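Local coordinates for putative transcriptional regulator TRANSCRIPTION REGULATOR protein (Rhizobium meliloti, PDB 5NLA) that acts as an AraC-like transcriptional activator that binds c-di-GMP by a PilZ-like mechanism to regulate extracellular polysaccharide production, at residues R257-N262 and G266-E271; A202-G207 and R225-M230. All coordinates share one frame; numbering follows the deposited sequence.

Contact 1. Residues R257-N262 and G266-E271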
loop_
_atom_site.group_PDB
_atom_site.type_symbol
_atom_site.label_atom_id
_atom_site.label_comp_id
_atom_site.label_asym_id
_atom_site.label_seq_id
_atom_site.Cartn_x
_atom_site.Cartn_y
_atom_site.Cartn_z
ATOM N N ARG A 257 -4.076 10.438 -9.632
ATOM C CA ARG A 257 -5.331 10.260 -10.358
ATOM C C ARG A 257 -5.525 11.352 -11.395
ATOM O O ARG A 257 -5.827 11.062 -12.557
ATOM C CB ARG A 257 -6.533 10.265 -9.410
ATOM C CG ARG A 257 -7.845 9.897 -10.099
ATOM C CD ARG A 257 -9.015 9.864 -9.139
ATOM N NE ARG A 257 -9.204 11.137 -8.450
ATOM C CZ ARG A 257 -10.042 11.331 -7.432
ATOM N NH1 ARG A 257 -10.799 10.334 -6.974
ATOM N NH2 ARG A 257 -10.127 12.532 -6.859
ATOM N N TYR A 258 -5.374 12.604 -10.966
ATOM C CA TYR A 258 -5.492 13.737 -11.877
ATOM C C TYR A 258 -4.617 13.488 -13.098
ATOM O O TYR A 258 -5.104 13.499 -14.215
ATOM C CB TYR A 258 -5.108 15.047 -11.195
ATOM C CG TYR A 258 -5.351 16.228 -12.088
ATOM C CD1 TYR A 258 -6.609 16.817 -12.162
ATOM C CD2 TYR A 258 -4.335 16.734 -12.896
ATOM C CE1 TYR A 258 -6.844 17.887 -13.006
ATOM C CE2 TYR A 258 -4.557 17.800 -13.747
ATOM C CZ TYR A 258 -5.809 18.383 -13.806
ATOM O OH TYR A 258 -6.008 19.454 -14.672
ATOM N N ILE A 259 -3.338 13.222 -12.862
ATOM C CA ILE A 259 -2.390 12.900 -13.927
ATOM C C ILE A 259 -2.874 11.761 -14.808
ATOM O O ILE A 259 -2.804 11.872 -16.027
ATOM C CB ILE A 259 -0.975 12.594 -13.372
ATOM C CG1 ILE A 259 -0.295 13.905 -12.962
ATOM C CG2 ILE A 259 -0.097 11.855 -14.390
ATOM C CD1 ILE A 259 0.938 13.720 -12.104
ATOM N N HIS A 260 -3.353 10.678 -14.207
ATOM C CA HIS A 260 -3.845 9.520 -14.977
ATOM C C HIS A 260 -4.983 9.912 -15.912
ATOM O O HIS A 260 -4.986 9.516 -17.082
ATOM C CB HIS A 260 -4.296 8.381 -14.044
ATOM C CG HIS A 260 -4.866 7.193 -14.764
ATOM N ND1 HIS A 260 -4.100 6.107 -15.126
ATOM C CD2 HIS A 260 -6.125 6.924 -15.188
ATOM C CE1 HIS A 260 -4.863 5.223 -15.745
ATOM N NE2 HIS A 260 -6.095 5.695 -15.795
ATOM N N LEU A 261 -5.937 10.690 -15.397
ATOM C CA LEU A 261 -7.090 11.125 -16.190
ATOM C C LEU A 261 -6.738 12.122 -17.306
ATOM O O LEU A 261 -7.285 12.044 -18.409
ATOM C CB LEU A 261 -8.172 11.729 -15.288
ATOM C CG LEU A 261 -8.820 10.788 -14.273
ATOM C CD1 LEU A 261 -9.856 11.543 -13.455
ATOM C CD2 LEU A 261 -9.452 9.579 -14.946
ATOM N N ASN A 262 -5.819 13.039 -17.019
ATOM C CA ASN A 262 -5.500 14.133 -17.925
ATOM C C ASN A 262 -4.098 13.996 -18.529
ATOM O O ASN A 262 -3.429 15.001 -18.805
ATOM C CB ASN A 262 -5.646 15.447 -17.162
ATOM C CG ASN A 262 -6.926 15.497 -16.348
ATOM O OD1 ASN A 262 -8.026 15.388 -16.894
ATOM N ND2 ASN A 262 -6.786 15.634 -15.035
ATOM N N GLY A 266 -2.350 17.777 -23.421
ATOM C CA GLY A 266 -1.030 18.400 -23.636
ATOM C C GLY A 266 -0.743 19.677 -22.852
ATOM O O GLY A 266 0.416 20.097 -22.757
ATOM N N ASP A 267 -1.796 20.298 -22.312
ATOM C CA ASP A 267 -1.681 21.366 -21.297
ATOM C C ASP A 267 -1.557 20.844 -19.837
ATOM O O ASP A 267 -1.791 21.591 -18.878
ATOM C CB ASP A 267 -2.861 22.353 -21.426
ATOM C CG ASP A 267 -4.223 21.692 -21.199
ATOM O OD1 ASP A 267 -4.434 21.058 -20.135
ATOM O OD2 ASP A 267 -5.078 21.789 -22.103
ATOM N N LEU A 268 -1.196 19.575 -19.661
ATOM C CA LEU A 268 -0.893 19.060 -18.337
ATOM C C LEU A 268 0.468 19.599 -17.903
ATOM O O LEU A 268 1.507 18.978 -18.144
ATOM C CB LEU A 268 -0.912 17.527 -18.331
ATOM C CG LEU A 268 -0.713 16.854 -16.974
ATOM C CD1 LEU A 268 -1.952 17.048 -16.109
ATOM C CD2 LEU A 268 -0.390 15.378 -17.166
ATOM N N THR A 269 0.439 20.789 -17.314
ATOM C CA THR A 269 1.595 21.396 -16.655
ATOM C C THR A 269 1.550 21.148 -15.139
ATOM O O THR A 269 0.553 20.650 -14.622
ATOM C CB THR A 269 1.613 22.912 -16.911
ATOM O OG1 THR A 269 0.406 23.494 -16.406
ATOM C CG2 THR A 269 1.728 23.196 -18.401
ATOM N N PRO A 270 2.637 21.484 -14.418
ATOM C CA PRO A 270 2.566 21.466 -12.953
ATOM C C PRO A 270 1.597 22.494 -12.362
ATOM O O PRO A 270 1.038 22.252 -11.295
ATOM C CB PRO A 270 4.000 21.789 -12.526
ATOM C CG PRO A 270 4.846 21.406 -13.681
ATOM C CD PRO A 270 4.018 21.684 -14.895
ATOM N N GLU A 271 1.395 23.616 -13.050
ATOM C CA GLU A 271 0.533 24.699 -12.559
ATOM C C GLU A 271 -0.932 24.270 -12.485
ATOM O O GLU A 271 -1.627 24.544 -11.499
ATOM C CB GLU A 271 0.651 25.949 -13.449
ATOM C CG GLU A 271 2.033 26.600 -13.482
ATOM C CD GLU A 271 2.878 26.186 -14.683
ATOM O OE1 GLU A 271 3.498 25.096 -14.634
ATOM O OE2 GLU A 271 2.928 26.958 -15.673
#
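CG of L268 is anti to the backbone N (chi1 -176°), and Y258 has the same first torsion (chi1 -175°). The leucine, whose CB already points to helix 251-261, reaches the end of that helix, and the tyrosine ring extends past it in the opposite direction. CD1 of L268 lies 3.6 Å from CE2 of Y258 and approaches the ring obliquely. The whole leucine side chain leans on the backbone O of N262; CD2 of L268 is nearest to it, at 3.5 Å. CD2 of L268 is 4.5 Å from CG1 of I259, a looser contact. N262 is the first residue to leave helical geometry. Its CB stands 4.2 Å from L268 CD1. Within 257-262 the side-chain amide of N262 lies over one face of the Y258 ring, with CG 4.0 Å above the plane and offset toward the rim. No hydrogen bond joins the two segments; the contact is made by leucine carbons against the ring and the backbone of the helix end. An alanine in place of L268 would remove both methyl branches and is likely to leave a gap between the Y258 ring and the helix end. The OH of Y258 is hydrogen-bonded to T272 OG1 and weakly to E276 OE2. T269 is the N-cap of helix 270-275. Helices 270-275 and 281-288 probably form the first helix-turn-helix of the AraC-type DNA-binding region. L268 touches I273 of helix 270-275 and I298 and R302 of helix 294-306, while I259 touches F288 of helix 281-288.

Contact 2. Residues A202-G207 and R225-M230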
loop_
_atom_site.group_PDB
_atom_site.type_symbol
_atom_site.label_atom_id
_atom_site.label_comp_id
_atom_site.label_asym_id
_atom_site.label_seq_id
_atom_site.Cartn_x
_atom_site.Cartn_y
_atom_site.Cartn_z
ATOM N N ALA A 202 -5.104 -16.285 -2.944
ATOM C CA ALA A 202 -4.284 -16.819 -1.862
ATOM C C ALA A 202 -3.386 -17.933 -2.376
ATOM O O ALA A 202 -2.184 -17.928 -2.114
ATOM C CB ALA A 202 -5.157 -17.321 -0.724
ATOM N N ASN A 203 -3.973 -18.866 -3.127
ATOM C CA ASN A 203 -3.224 -19.986 -3.716
ATOM C C ASN A 203 -2.048 -19.494 -4.564
ATOM O O ASN A 203 -0.935 -20.014 -4.444
ATOM C CB ASN A 203 -4.128 -20.878 -4.587
ATOM C CG ASN A 203 -5.140 -21.691 -3.782
ATOM O OD1 ASN A 203 -4.983 -21.899 -2.575
ATOM N ND2 ASN A 203 -6.187 -22.169 -4.462
ATOM N N TYR A 204 -2.298 -18.496 -5.411
ATOM C CA TYR A 204 -1.258 -17.955 -6.274
ATOM C C TYR A 204 -0.150 -17.312 -5.459
ATOM O O TYR A 204 1.027 -17.555 -5.715
ATOM C CB TYR A 204 -1.824 -16.933 -7.270
ATOM C CG TYR A 204 -0.813 -16.523 -8.329
ATOM C CD1 TYR A 204 -0.412 -17.422 -9.320
ATOM C CD2 TYR A 204 -0.235 -15.253 -8.324
ATOM C CE1 TYR A 204 0.522 -17.061 -10.278
ATOM C CE2 TYR A 204 0.697 -14.887 -9.287
ATOM C CZ TYR A 204 1.071 -15.795 -10.260
ATOM O OH TYR A 204 1.996 -15.443 -11.214
ATOM N N ILE A 205 -0.537 -16.504 -4.475
ATOM C CA ILE A 205 0.422 -15.813 -3.605
ATOM C C ILE A 205 1.253 -16.803 -2.778
ATOM O O ILE A 205 2.451 -16.589 -2.588
ATOM C CB ILE A 205 -0.288 -14.767 -2.704
ATOM C CG1 ILE A 205 -0.814 -13.609 -3.566
ATOM C CG2 ILE A 205 0.650 -14.223 -1.628
ATOM C CD1 ILE A 205 -1.872 -12.772 -2.882
ATOM N N ASN A 206 0.618 -17.874 -2.300
ATOM C CA ASN A 206 1.319 -18.951 -1.586
ATOM C C ASN A 206 2.350 -19.653 -2.458
ATOM O O ASN A 206 3.500 -19.815 -2.046
ATOM C CB ASN A 206 0.330 -19.977 -1.023
ATOM C CG ASN A 206 -0.236 -19.548 0.309
ATOM O OD1 ASN A 206 -1.325 -18.978 0.382
ATOM N ND2 ASN A 206 0.528 -19.769 1.373
ATOM N N GLY A 207 1.937 -20.060 -3.658
ATOM C CA GLY A 207 2.851 -20.642 -4.645
ATOM C C GLY A 207 4.015 -19.726 -4.996
ATOM O O GLY A 207 5.139 -20.185 -5.198
ATOM N N ARG A 225 1.347 -9.058 -13.654
ATOM C CA ARG A 225 0.115 -8.965 -14.429
ATOM C C ARG A 225 -1.019 -9.862 -13.896
ATOM O O ARG A 225 -2.160 -9.401 -13.819
ATOM C CB ARG A 225 0.377 -9.229 -15.924
ATOM C CG ARG A 225 -0.424 -8.308 -16.824
ATOM C CD ARG A 225 0.010 -8.347 -18.284
ATOM N NE ARG A 225 -0.455 -7.136 -18.969
ATOM C CZ ARG A 225 -0.838 -7.047 -20.244
ATOM N NH1 ARG A 225 -0.821 -8.098 -21.067
ATOM N NH2 ARG A 225 -1.247 -5.865 -20.712
ATOM N N THR A 226 -0.726 -11.106 -13.502
ATOM C CA THR A 226 -1.810 -11.995 -13.019
ATOM C C THR A 226 -2.244 -11.555 -11.614
ATOM O O THR A 226 -3.423 -11.659 -11.279
ATOM C CB THR A 226 -1.549 -13.550 -13.093
ATOM O OG1 THR A 226 -1.516 -14.140 -11.785
ATOM C CG2 THR A 226 -0.291 -13.926 -13.852
ATOM N N ILE A 227 -1.304 -11.049 -10.812
ATOM C CA ILE A 227 -1.650 -10.443 -9.522
ATOM C C ILE A 227 -2.541 -9.211 -9.718
ATOM O O ILE A 227 -3.512 -9.039 -8.993
ATOM C CB ILE A 227 -0.395 -10.115 -8.668
ATOM C CG1 ILE A 227 0.272 -11.425 -8.227
ATOM C CG2 ILE A 227 -0.752 -9.274 -7.433
ATOM C CD1 ILE A 227 1.582 -11.262 -7.479
ATOM N N ARG A 228 -2.233 -8.372 -10.700
ATOM C CA ARG A 228 -3.123 -7.249 -11.032
ATOM C C ARG A 228 -4.532 -7.759 -11.372
ATOM O O ARG A 228 -5.517 -7.308 -10.787
ATOM C CB ARG A 228 -2.558 -6.420 -12.194
ATOM C CG ARG A 228 -3.391 -5.200 -12.565
ATOM C CD ARG A 228 -2.964 -4.614 -13.893
ATOM N NE ARG A 228 -3.280 -5.486 -15.025
ATOM C CZ ARG A 228 -2.731 -5.393 -16.242
ATOM N NH1 ARG A 228 -1.808 -4.470 -16.519
ATOM N NH2 ARG A 228 -3.103 -6.239 -17.198
ATOM N N ASP A 229 -4.610 -8.704 -12.305
ATOM C CA ASP A 229 -5.893 -9.232 -12.764
ATOM C C ASP A 229 -6.671 -9.905 -11.623
ATOM O O ASP A 229 -7.842 -9.584 -11.393
ATOM C CB ASP A 229 -5.705 -10.180 -13.967
ATOM C CG ASP A 229 -5.268 -9.439 -15.244
ATOM O OD1 ASP A 229 -5.006 -8.209 -15.188
ATOM O OD2 ASP A 229 -5.186 -10.085 -16.311
ATOM N N MET A 230 -6.009 -10.810 -10.897
ATOM C CA MET A 230 -6.592 -11.432 -9.709
ATOM C C MET A 230 -7.130 -10.387 -8.706
ATOM O O MET A 230 -8.251 -10.531 -8.201
ATOM C CB MET A 230 -5.572 -12.340 -9.004
ATOM C CG MET A 230 -5.338 -13.682 -9.660
ATOM S SD MET A 230 -4.038 -14.625 -8.858
ATOM C CE MET A 230 -3.964 -16.014 -9.964
#
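An antiparallel pair of helices, 196-211 and 220-234, brings Y204 against T226, I227 and M230. The axes of the two short segments approach to 11.1 Å, with 156° between their directions. Y204 is the hub. Its CG is anti to the backbone N (chi1 -171°), which sends the ring across to the second helix. There T226 OG1 sits over one face, offset toward the rim, 3.4 Å from Y204 CE2. I227 comes at the ring edge instead, with CG1 near the ring plane and 3.6 Å from Y204 CE2. The helix pair lies on the larger antiparallel sheet. I205 packs on F150 of strand 150-154 and on I169 and L171 of strand 166-173, and I227 also touches L171. M230 closes in at the root of the tyrosine. The chain of M230 is extended beyond CG and puts M230 CE 3.6 Å from Y204 CB. M230 SD lies 4.5 Å from the centroid of the Y204 ring, 42° off the normal, an oblique Met-aromatic contact. All three partners cross Y204 at about a right angle, and no hydrogen bond spans the segments. Within 225-230, R228 NE donates to D229 OD1 at 3.2 Å in a salt bridge, the oxygen lying in the guanidinium plane of R228. On the other helix, N206 OD1 accepts a hydrogen bond from R130 NH1.

Overall arrangement
Contact 2 comes first along the chain and closes before contact 1 opens. Their centres are about 32 Å apart, and their nearest atoms stay about 10 Å from each other, so they do not touch. Helices 220-234 and 251-261 follow each other in sequence, which places the two contacts in series. Helix 175-178 touches residues of both segment pairs: R228 packs on L177 and L178, and H260 ND1 is hydrogen-bonded to E176 OE1. The centre of contact 2 is about 16 Å from the centre of the chain, in the sheet-bearing part. That of contact 1 is about 23 Å from it, among the helices that probably serve DNA binding.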